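Local coordinates for protein polysaccharide Lyase Family 6 (Bacteroides cellulosilyticus, PDB 6QPS) that probably cleaves mannuronic acid-rich alginate as a calcium-binding polysaccharide lyase of family 6 from a human gut bacterium, at residues A172-W184 with I196-G208. Sequence-based numbering, arbitrary orientation.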
loop_
_atom_site.group_PDB
_atom_site.type_symbol
_atom_site.label_atom_id
_atom_site.label_comp_id
_atom_site.label_asym_id
_atom_site.label_seq_id
_atom_site.Cartn_x
_atom_site.Cartn_y
_atom_site.Cartn_z
ATOM N N ALA A 172 -3.512 -12.317 2.961
ATOM C CA ALA A 172 -2.690 -13.089 2.037
ATOM C C ALA A 172 -3.507 -14.001 1.133
ATOM O O ALA A 172 -4.644 -14.375 1.430
ATOM C CB ALA A 172 -1.654 -13.945 2.784
ATOM N N ASN A 173 -2.878 -14.381 0.022
ATOM C CA ASN A 173 -3.381 -15.406 -0.900
ATOM C C ASN A 173 -4.677 -15.009 -1.599
ATOM O O ASN A 173 -5.576 -15.834 -1.791
ATOM C CB ASN A 173 -3.480 -16.756 -0.202
ATOM C CG ASN A 173 -2.135 -17.177 0.374
ATOM O OD1 ASN A 173 -1.165 -17.277 -0.360
ATOM N ND2 ASN A 173 -2.051 -17.325 1.683
ATOM N N LYS A 174 -4.746 -13.744 -2.016
ATOM C CA LYS A 174 -5.788 -13.315 -2.939
ATOM C C LYS A 174 -5.447 -13.832 -4.340
ATOM O O LYS A 174 -4.321 -13.646 -4.816
ATOM C CB LYS A 174 -5.945 -11.793 -2.917
ATOM C CG LYS A 174 -7.264 -11.366 -3.591
ATOM C CD LYS A 174 -7.491 -9.847 -3.495
ATOM C CE LYS A 174 -8.921 -9.403 -3.778
ATOM N NZ LYS A 174 -9.489 -10.124 -4.965
ATOM N N ARG A 175 -6.405 -14.526 -4.975
ATOM C CA ARG A 175 -6.197 -15.213 -6.246
ATOM C C ARG A 175 -7.125 -14.733 -7.350
ATOM O O ARG A 175 -6.951 -15.148 -8.504
ATOM C CB ARG A 175 -6.345 -16.735 -6.068
ATOM C CG ARG A 175 -5.411 -17.320 -4.991
ATOM C CD ARG A 175 -5.602 -18.841 -4.776
ATOM N NE ARG A 175 -4.848 -19.314 -3.614
ATOM C CZ ARG A 175 -3.555 -19.636 -3.637
ATOM N NH1 ARG A 175 -2.860 -19.549 -4.766
ATOM N NH2 ARG A 175 -2.960 -20.064 -2.536
ATOM N N VAL A 176 -8.110 -13.903 -7.031
ATOM C CA VAL A 176 -9.012 -13.287 -7.994
ATOM C C VAL A 176 -8.617 -11.831 -8.127
ATOM O O VAL A 176 -8.078 -11.229 -7.197
ATOM C CB VAL A 176 -10.462 -13.446 -7.481
ATOM C CG1 VAL A 176 -11.450 -12.654 -8.320
ATOM C CG2 VAL A 176 -10.850 -14.942 -7.431
ATOM N N GLY A 177 -8.890 -11.264 -9.297
ATOM C CA GLY A 177 -8.651 -9.855 -9.516
ATOM C C GLY A 177 -9.309 -8.970 -8.472
ATOM O O GLY A 177 -10.346 -9.338 -7.896
ATOM N N GLY A 178 -8.724 -7.794 -8.252
ATOM C CA GLY A 178 -9.253 -6.823 -7.314
ATOM C C GLY A 178 -8.310 -6.479 -6.188
ATOM O O GLY A 178 -7.350 -7.201 -5.915
ATOM N N LEU A 179 -8.596 -5.370 -5.517
ATOM C CA LEU A 179 -7.746 -4.848 -4.460
ATOM C C LEU A 179 -7.843 -5.662 -3.169
ATOM O O LEU A 179 -8.912 -6.140 -2.792
ATOM C CB LEU A 179 -8.185 -3.413 -4.159
ATOM C CG LEU A 179 -7.397 -2.294 -4.851
ATOM C CD1 LEU A 179 -5.977 -2.209 -4.241
ATOM C CD2 LEU A 179 -7.391 -2.421 -6.362
ATOM N N VAL A 180 -6.711 -5.765 -2.457
ATOM C CA VAL A 180 -6.766 -6.148 -1.047
ATOM C C VAL A 180 -7.410 -5.020 -0.234
ATOM O O VAL A 180 -8.354 -5.243 0.538
ATOM C CB VAL A 180 -5.372 -6.546 -0.509
ATOM C CG1 VAL A 180 -5.400 -6.725 0.999
ATOM C CG2 VAL A 180 -4.880 -7.817 -1.197
ATOM N N LEU A 181 -6.934 -3.791 -0.428
ATOM C CA LEU A 181 -7.367 -2.643 0.367
ATOM C C LEU A 181 -7.491 -1.412 -0.526
ATOM O O LEU A 181 -6.483 -0.858 -0.988
ATOM C CB LEU A 181 -6.400 -2.414 1.524
ATOM C CG LEU A 181 -6.629 -1.250 2.471
ATOM C CD1 LEU A 181 -7.987 -1.284 3.047
ATOM C CD2 LEU A 181 -5.590 -1.282 3.607
ATOM N N GLN A 182 -8.731 -0.977 -0.743
ATOM C CA GLN A 182 -9.022 0.244 -1.481
ATOM C C GLN A 182 -9.437 1.359 -0.529
ATOM O O GLN A 182 -10.321 1.167 0.319
ATOM C CB GLN A 182 -10.177 -0.002 -2.448
ATOM C CG GLN A 182 -10.712 1.244 -3.157
ATOM C CD GLN A 182 -9.780 1.733 -4.253
ATOM O OE1 GLN A 182 -9.376 0.975 -5.127
ATOM N NE2 GLN A 182 -9.447 3.025 -4.218
ATOM N N VAL A 183 -8.827 2.527 -0.692
ATOM C CA VAL A 183 -9.280 3.754 -0.039
ATOM C C VAL A 183 -10.182 4.478 -1.042
ATOM O O VAL A 183 -9.702 5.015 -2.051
ATOM C CB VAL A 183 -8.095 4.617 0.425
ATOM C CG1 VAL A 183 -8.627 5.851 1.153
ATOM C CG2 VAL A 183 -7.160 3.812 1.333
ATOM N N TRP A 184 -11.484 4.493 -0.765
ATOM C CA TRP A 184 -12.457 5.121 -1.643
ATOM C C TRP A 184 -12.630 6.583 -1.283
ATOM O O TRP A 184 -12.880 6.909 -0.120
ATOM C CB TRP A 184 -13.817 4.470 -1.449
ATOM C CG TRP A 184 -13.931 3.045 -1.929
ATOM C CD1 TRP A 184 -13.718 1.918 -1.195
ATOM C CD2 TRP A 184 -14.338 2.603 -3.236
ATOM N NE1 TRP A 184 -13.954 0.794 -1.963
ATOM C CE2 TRP A 184 -14.346 1.188 -3.213
ATOM C CE3 TRP A 184 -14.697 3.259 -4.418
ATOM C CZ2 TRP A 184 -14.685 0.427 -4.328
ATOM C CZ3 TRP A 184 -15.048 2.497 -5.515
ATOM C CH2 TRP A 184 -15.017 1.097 -5.466
ATOM N N ILE A 196 -3.225 3.059 8.225
ATOM C CA ILE A 196 -3.012 1.656 7.848
ATOM C C ILE A 196 -1.619 1.330 8.380
ATOM O O ILE A 196 -0.615 1.769 7.796
ATOM C CB ILE A 196 -3.108 1.469 6.328
ATOM C CG1 ILE A 196 -4.521 1.843 5.818
ATOM C CG2 ILE A 196 -2.686 0.064 5.935
ATOM C CD1 ILE A 196 -4.595 2.201 4.333
ATOM N N ASP A 197 -1.535 0.587 9.496
ATOM C CA ASP A 197 -0.265 0.413 10.186
ATOM C C ASP A 197 -0.074 -0.993 10.749
ATOM O O ASP A 197 -1.011 -1.655 11.205
ATOM C CB ASP A 197 -0.089 1.453 11.325
ATOM C CG ASP A 197 -1.059 1.239 12.485
ATOM O OD1 ASP A 197 -2.255 1.513 12.334
ATOM O OD2 ASP A 197 -0.615 0.751 13.561
ATOM N N HIS A 198 1.180 -1.432 10.750
ATOM C CA HIS A 198 1.578 -2.701 11.376
ATOM C C HIS A 198 0.854 -3.914 10.789
ATOM O O HIS A 198 0.672 -4.923 11.477
ATOM C CB HIS A 198 1.433 -2.671 12.903
ATOM C CG HIS A 198 2.247 -1.605 13.557
ATOM N ND1 HIS A 198 3.583 -1.750 13.882
ATOM C CD2 HIS A 198 1.899 -0.364 13.959
ATOM C CE1 HIS A 198 4.011 -0.641 14.465
ATOM N NE2 HIS A 198 3.014 0.225 14.506
ATOM N N ASN A 199 0.471 -3.848 9.514
ATOM C CA ASN A 199 -0.136 -4.995 8.850
ATOM C C ASN A 199 0.911 -5.775 8.071
ATOM O O ASN A 199 1.959 -5.242 7.680
ATOM C CB ASN A 199 -1.227 -4.528 7.893
ATOM C CG ASN A 199 -2.279 -3.740 8.587
ATOM O OD1 ASN A 199 -3.073 -4.269 9.356
ATOM N ND2 ASN A 199 -2.313 -2.455 8.309
ATOM N N PHE A 200 0.629 -7.064 7.876
ATOM C CA PHE A 200 1.437 -7.956 7.053
ATOM C C PHE A 200 0.610 -8.321 5.817
ATOM O O PHE A 200 -0.362 -9.088 5.905
ATOM C CB PHE A 200 1.841 -9.198 7.859
ATOM C CG PHE A 200 2.974 -10.006 7.244
ATOM C CD1 PHE A 200 2.746 -10.840 6.165
ATOM C CD2 PHE A 200 4.255 -9.917 7.760
ATOM C CE1 PHE A 200 3.787 -11.585 5.620
ATOM C CE2 PHE A 200 5.292 -10.651 7.213
ATOM C CZ PHE A 200 5.049 -11.468 6.142
ATOM N N PHE A 201 0.989 -7.759 4.677
ATOM C CA PHE A 201 0.362 -8.066 3.394
ATOM C C PHE A 201 1.213 -9.175 2.779
ATOM O O PHE A 201 2.345 -8.931 2.359
ATOM C CB PHE A 201 0.317 -6.823 2.506
ATOM C CG PHE A 201 -0.526 -5.700 3.063
ATOM C CD1 PHE A 201 0.064 -4.706 3.807
ATOM C CD2 PHE A 201 -1.895 -5.634 2.850
ATOM C CE1 PHE A 201 -0.674 -3.676 4.340
ATOM C CE2 PHE A 201 -2.653 -4.575 3.367
ATOM C CZ PHE A 201 -2.039 -3.606 4.121
ATOM N N GLY A 202 0.716 -10.412 2.810
ATOM C CA GLY A 202 1.453 -11.569 2.330
ATOM C C GLY A 202 1.280 -11.865 0.852
ATOM O O GLY A 202 0.871 -11.019 0.046
ATOM N N GLU A 203 1.564 -13.115 0.509
ATOM C CA GLU A 203 1.814 -13.466 -0.871
ATOM C C GLU A 203 0.624 -13.164 -1.772
ATOM O O GLU A 203 -0.538 -13.435 -1.438
ATOM C CB GLU A 203 2.166 -14.949 -0.947
ATOM C CG GLU A 203 2.546 -15.378 -2.366
ATOM C CD GLU A 203 3.402 -16.631 -2.418
ATOM O OE1 GLU A 203 3.291 -17.467 -1.502
ATOM O OE2 GLU A 203 4.179 -16.770 -3.387
ATOM N N ARG A 204 0.946 -12.659 -2.958
ATOM C CA ARG A 204 0.007 -12.559 -4.061
ATOM C C ARG A 204 0.748 -12.991 -5.313
ATOM O O ARG A 204 1.767 -12.382 -5.668
ATOM C CB ARG A 204 -0.531 -11.137 -4.230
ATOM C CG ARG A 204 -1.734 -11.097 -5.185
ATOM C CD ARG A 204 -2.467 -9.774 -5.252
ATOM N NE ARG A 204 -3.702 -9.976 -5.991
ATOM C CZ ARG A 204 -4.725 -9.122 -6.007
ATOM N NH1 ARG A 204 -4.641 -7.968 -5.359
ATOM N NH2 ARG A 204 -5.823 -9.448 -6.674
ATOM N N GLN A 205 0.263 -14.044 -5.969
ATOM C CA GLN A 205 0.930 -14.542 -7.156
ATOM C C GLN A 205 0.638 -13.683 -8.388
ATOM O O GLN A 205 -0.353 -12.949 -8.436
ATOM C CB GLN A 205 0.493 -15.974 -7.417
ATOM C CG GLN A 205 0.959 -16.965 -6.355
ATOM C CD GLN A 205 2.349 -17.515 -6.629
ATOM O OE1 GLN A 205 2.843 -17.475 -7.759
ATOM N NE2 GLN A 205 2.989 -18.035 -5.588
ATOM N N PRO A 206 1.498 -13.755 -9.404
ATOM C CA PRO A 206 1.255 -12.971 -10.621
ATOM C C PRO A 206 -0.130 -13.200 -11.218
ATOM O O PRO A 206 -0.552 -14.334 -11.438
ATOM C CB PRO A 206 2.377 -13.427 -11.561
ATOM C CG PRO A 206 3.514 -13.788 -10.612
ATOM C CD PRO A 206 2.802 -14.455 -9.449
ATOM N N TYR A 207 -0.823 -12.097 -11.513
ATOM C CA TYR A 207 -2.160 -12.124 -12.092
ATOM C C TYR A 207 -2.136 -12.211 -13.610
ATOM O O TYR A 207 -3.080 -12.733 -14.208
ATOM C CB TYR A 207 -2.924 -10.856 -11.644
ATOM C CG TYR A 207 -4.405 -10.801 -11.980
ATOM C CD1 TYR A 207 -5.254 -11.839 -11.641
ATOM C CD2 TYR A 207 -4.962 -9.689 -12.619
ATOM C CE1 TYR A 207 -6.618 -11.794 -11.971
ATOM C CE2 TYR A 207 -6.310 -9.631 -12.930
ATOM C CZ TYR A 207 -7.134 -10.677 -12.608
ATOM O OH TYR A 207 -8.477 -10.595 -12.919
ATOM N N GLY A 208 -1.107 -11.664 -14.250
ATOM C CA GLY A 208 -1.056 -11.699 -15.697
ATOM C C GLY A 208 -1.830 -10.597 -16.378
ATOM O O GLY A 208 -2.038 -10.657 -17.598
HETATM O O HOH W 1 -2.710 -11.614 -1.585
HETATM O O HOH W 2 -4.687 -12.261 -7.264
HETATM O O HOH W 3 -2.172 -15.306 -4.970
HETATM O O HOH W 4 -10.060 -12.418 -11.709
#
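The Arg204 guanidinium carries Lys174 CD on one face, 3.4 Å above its plane, while Gly178 O lies at its edge, only 4° out of plane. Arg204 NH2 and NH1 both donate to Gly178 O, at 2.8 and 2.9 Å. Water 2 accepts from Arg204 NE and donates to Lys174 O. Val180 CG1 and Leu181 CD2 meet the Phe201 ring at its edge. The Tyr207 ring lies obliquely against Gly177, Tyr207 CZ to Gly177 CA 3.5 Å, with water 4 in plane at its edge. With CG anti to the backbone N (chi1 -168°) and the chain extended to NE, Arg204 reaches its carbonyl. Lys174 runs alongside, yet its NZ turns to the carbonyls of Val176 and Glu154, which probably eases the like-charge proximity. Replacing Arg204 by alanine removes both donors and is likely to leave the buried Gly178 O without a partner across this contact. Leu181 CD2 meets Ile196 CD1 tip to tip, 3.7 Å apart. Asn173 N donates to Glu203 O (2.9 Å, 153°). Strand 170-172 pairs in parallel with 200-201, while 181-183, between 155-159 and 215-218, sends Leu181 and Val183 toward Ile196, as in the right-handed parallel beta-helix of PL6 lyases.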